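Glycosyl hydrolase BlGH5_18 (Bifidobacterium longum subsp. infantis, PDB 7LQX) is a family 5 (subfamily 18) glycoside hydrolase that probably cleaves glycosidic linkages during bacterial breakdown of N-glycans. Local coordinates at residues Thr239-Gly244 with Gln281-Ala286. Sequence-based numbering, arbitrary orientation.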
loop_
_atom_site.group_PDB
_atom_site.type_symbol
_atom_site.label_atom_id
_atom_site.label_comp_id
_atom_site.label_asym_id
_atom_site.label_seq_id
_atom_site.Cartn_x
_atom_site.Cartn_y
_atom_site.Cartn_z
ATOM N N THR A 239 -6.458 -14.012 -27.743
ATOM C CA THR A 239 -7.264 -13.937 -28.952
ATOM C C THR A 239 -6.455 -13.359 -30.106
ATOM O O THR A 239 -6.387 -13.953 -31.185
ATOM C CB THR A 239 -8.523 -13.114 -28.690
ATOM O OG1 THR A 239 -9.275 -13.727 -27.638
ATOM C CG2 THR A 239 -9.373 -13.060 -29.926
ATOM N N ALA A 240 -5.829 -12.199 -29.903
ATOM C CA ALA A 240 -5.002 -11.636 -30.964
ATOM C C ALA A 240 -3.827 -12.549 -31.282
ATOM O O ALA A 240 -3.476 -12.738 -32.453
ATOM C CB ALA A 240 -4.510 -10.246 -30.579
ATOM N N GLN A 241 -3.207 -13.128 -30.254
ATOM C CA GLN A 241 -2.036 -13.963 -30.485
ATOM C C GLN A 241 -2.397 -15.230 -31.250
ATOM O O GLN A 241 -1.675 -15.637 -32.170
ATOM C CB GLN A 241 -1.384 -14.328 -29.153
ATOM C CG GLN A 241 -0.891 -13.140 -28.343
ATOM C CD GLN A 241 -1.868 -12.696 -27.278
ATOM O OE1 GLN A 241 -3.075 -12.638 -27.504
ATOM N NE2 GLN A 241 -1.351 -12.370 -26.108
ATOM N N GLY A 242 -3.496 -15.878 -30.871
ATOM C CA GLY A 242 -3.828 -17.167 -31.448
ATOM C C GLY A 242 -4.484 -17.084 -32.807
ATOM O O GLY A 242 -4.269 -17.959 -33.653
ATOM N N TYR A 243 -5.297 -16.050 -33.041
ATOM C CA TYR A 243 -6.011 -15.905 -34.301
ATOM C C TYR A 243 -5.446 -14.823 -35.203
ATOM O O TYR A 243 -5.698 -14.863 -36.413
ATOM C CB TYR A 243 -7.499 -15.624 -34.049
ATOM C CG TYR A 243 -8.122 -16.713 -33.233
ATOM C CD1 TYR A 243 -8.483 -17.915 -33.816
ATOM C CD2 TYR A 243 -8.309 -16.562 -31.871
ATOM C CE1 TYR A 243 -9.027 -18.929 -33.072
ATOM C CE2 TYR A 243 -8.856 -17.570 -31.123
ATOM C CZ TYR A 243 -9.202 -18.753 -31.725
ATOM O OH TYR A 243 -9.742 -19.747 -30.955
ATOM N N GLY A 244 -4.679 -13.893 -34.661
ATOM C CA GLY A 244 -4.076 -12.827 -35.433
ATOM C C GLY A 244 -4.665 -11.488 -35.038
ATOM O O GLY A 244 -5.872 -11.356 -34.798
ATOM N N GLN A 281 -1.669 -2.348 -27.465
ATOM C CA GLN A 281 -0.563 -2.377 -28.417
ATOM C C GLN A 281 0.516 -3.386 -28.068
ATOM O O GLN A 281 1.537 -3.421 -28.760
ATOM C CB GLN A 281 0.009 -0.970 -28.625
ATOM C CG GLN A 281 -0.977 -0.111 -29.412
ATOM C CD GLN A 281 -0.646 1.359 -29.429
ATOM O OE1 GLN A 281 -1.538 2.203 -29.343
ATOM N NE2 GLN A 281 0.631 1.679 -29.546
ATOM N N ASN A 282 0.334 -4.219 -27.043
ATOM C CA ASN A 282 1.184 -5.398 -26.916
ATOM C C ASN A 282 0.833 -6.453 -27.955
ATOM O O ASN A 282 1.657 -7.329 -28.235
ATOM C CB ASN A 282 1.148 -5.977 -25.497
ATOM C CG ASN A 282 -0.254 -6.296 -25.003
ATOM O OD1 ASN A 282 -1.255 -5.978 -25.641
ATOM N ND2 ASN A 282 -0.325 -6.927 -23.838
ATOM N N VAL A 283 -0.354 -6.362 -28.555
ATOM C CA VAL A 283 -0.762 -7.293 -29.604
ATOM C C VAL A 283 -1.224 -6.605 -30.881
ATOM O O VAL A 283 -1.146 -7.219 -31.961
ATOM C CB VAL A 283 -1.833 -8.289 -29.102
ATOM C CG1 VAL A 283 -1.239 -9.189 -28.011
ATOM C CG2 VAL A 283 -3.070 -7.568 -28.606
ATOM N N LEU A 284 -1.690 -5.357 -30.829
ATOM C CA LEU A 284 -2.100 -4.609 -32.007
ATOM C C LEU A 284 -1.065 -3.546 -32.358
ATOM O O LEU A 284 -0.329 -3.063 -31.497
ATOM C CB LEU A 284 -3.429 -3.895 -31.757
ATOM C CG LEU A 284 -4.557 -4.757 -31.208
ATOM C CD1 LEU A 284 -5.796 -3.872 -30.952
ATOM C CD2 LEU A 284 -4.895 -5.951 -32.090
ATOM N N GLU A 285 -1.030 -3.166 -33.629
ATOM C CA GLU A 285 -0.198 -2.053 -34.056
ATOM C C GLU A 285 -0.948 -0.742 -33.860
ATOM O O GLU A 285 -2.166 -0.673 -34.020
ATOM C CB GLU A 285 0.171 -2.201 -35.533
ATOM C CG GLU A 285 0.932 -3.478 -35.846
ATOM C CD GLU A 285 2.165 -3.639 -34.983
ATOM O OE1 GLU A 285 3.005 -2.715 -34.980
ATOM O OE2 GLU A 285 2.283 -4.676 -34.295
ATOM N N ALA A 286 -0.202 0.314 -33.534
ATOM C CA ALA A 286 -0.824 1.615 -33.326
ATOM C C ALA A 286 -1.689 2.020 -34.513
ATOM O O ALA A 286 -2.795 2.544 -34.342
ATOM C CB ALA A 286 0.257 2.672 -33.093
#
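Val283 meets Ala240 through CB and CG2, and Gln241 through CG1. Val283 CG2 lies 3.6 Å from Ala240 CB, and the same Ala240 CB is also 3.6 Å from Val283 CB. Val283 CG1, set anti to the carbonyl carbon of its own residue (chi1 -65°), sits over the flat face of the Gln241 amide, 3.6 Å from Gln241 CD. The Gln241 and Val283 side chains cross at about a right angle, and Val283 CG1 also lies 3.7 Å from Gln241 NE2. The glutamine chain is bent at chi2 (97°), which turns its amide back toward its own chain: NE2 hydrogen-bonds Phe236 O, while OE1 makes a weak bond with Gly238 N. These two bonds hold the amide face toward the methyl. Next along, Leu284 leaves the pair and packs on Cys250 and Phe292; Ala240 also touches Cys250. Ala286 O then bonds Thr289 OG1 at the start of the next helix. The contact thus joins a short helix and a loop, each following a strand of the beta/alpha barrel characteristic of family 5, the adjacent parallel strands 229-233 and 272-277: helix 239-243 borders helix 248-264, and the loop runs on into helix 289-300.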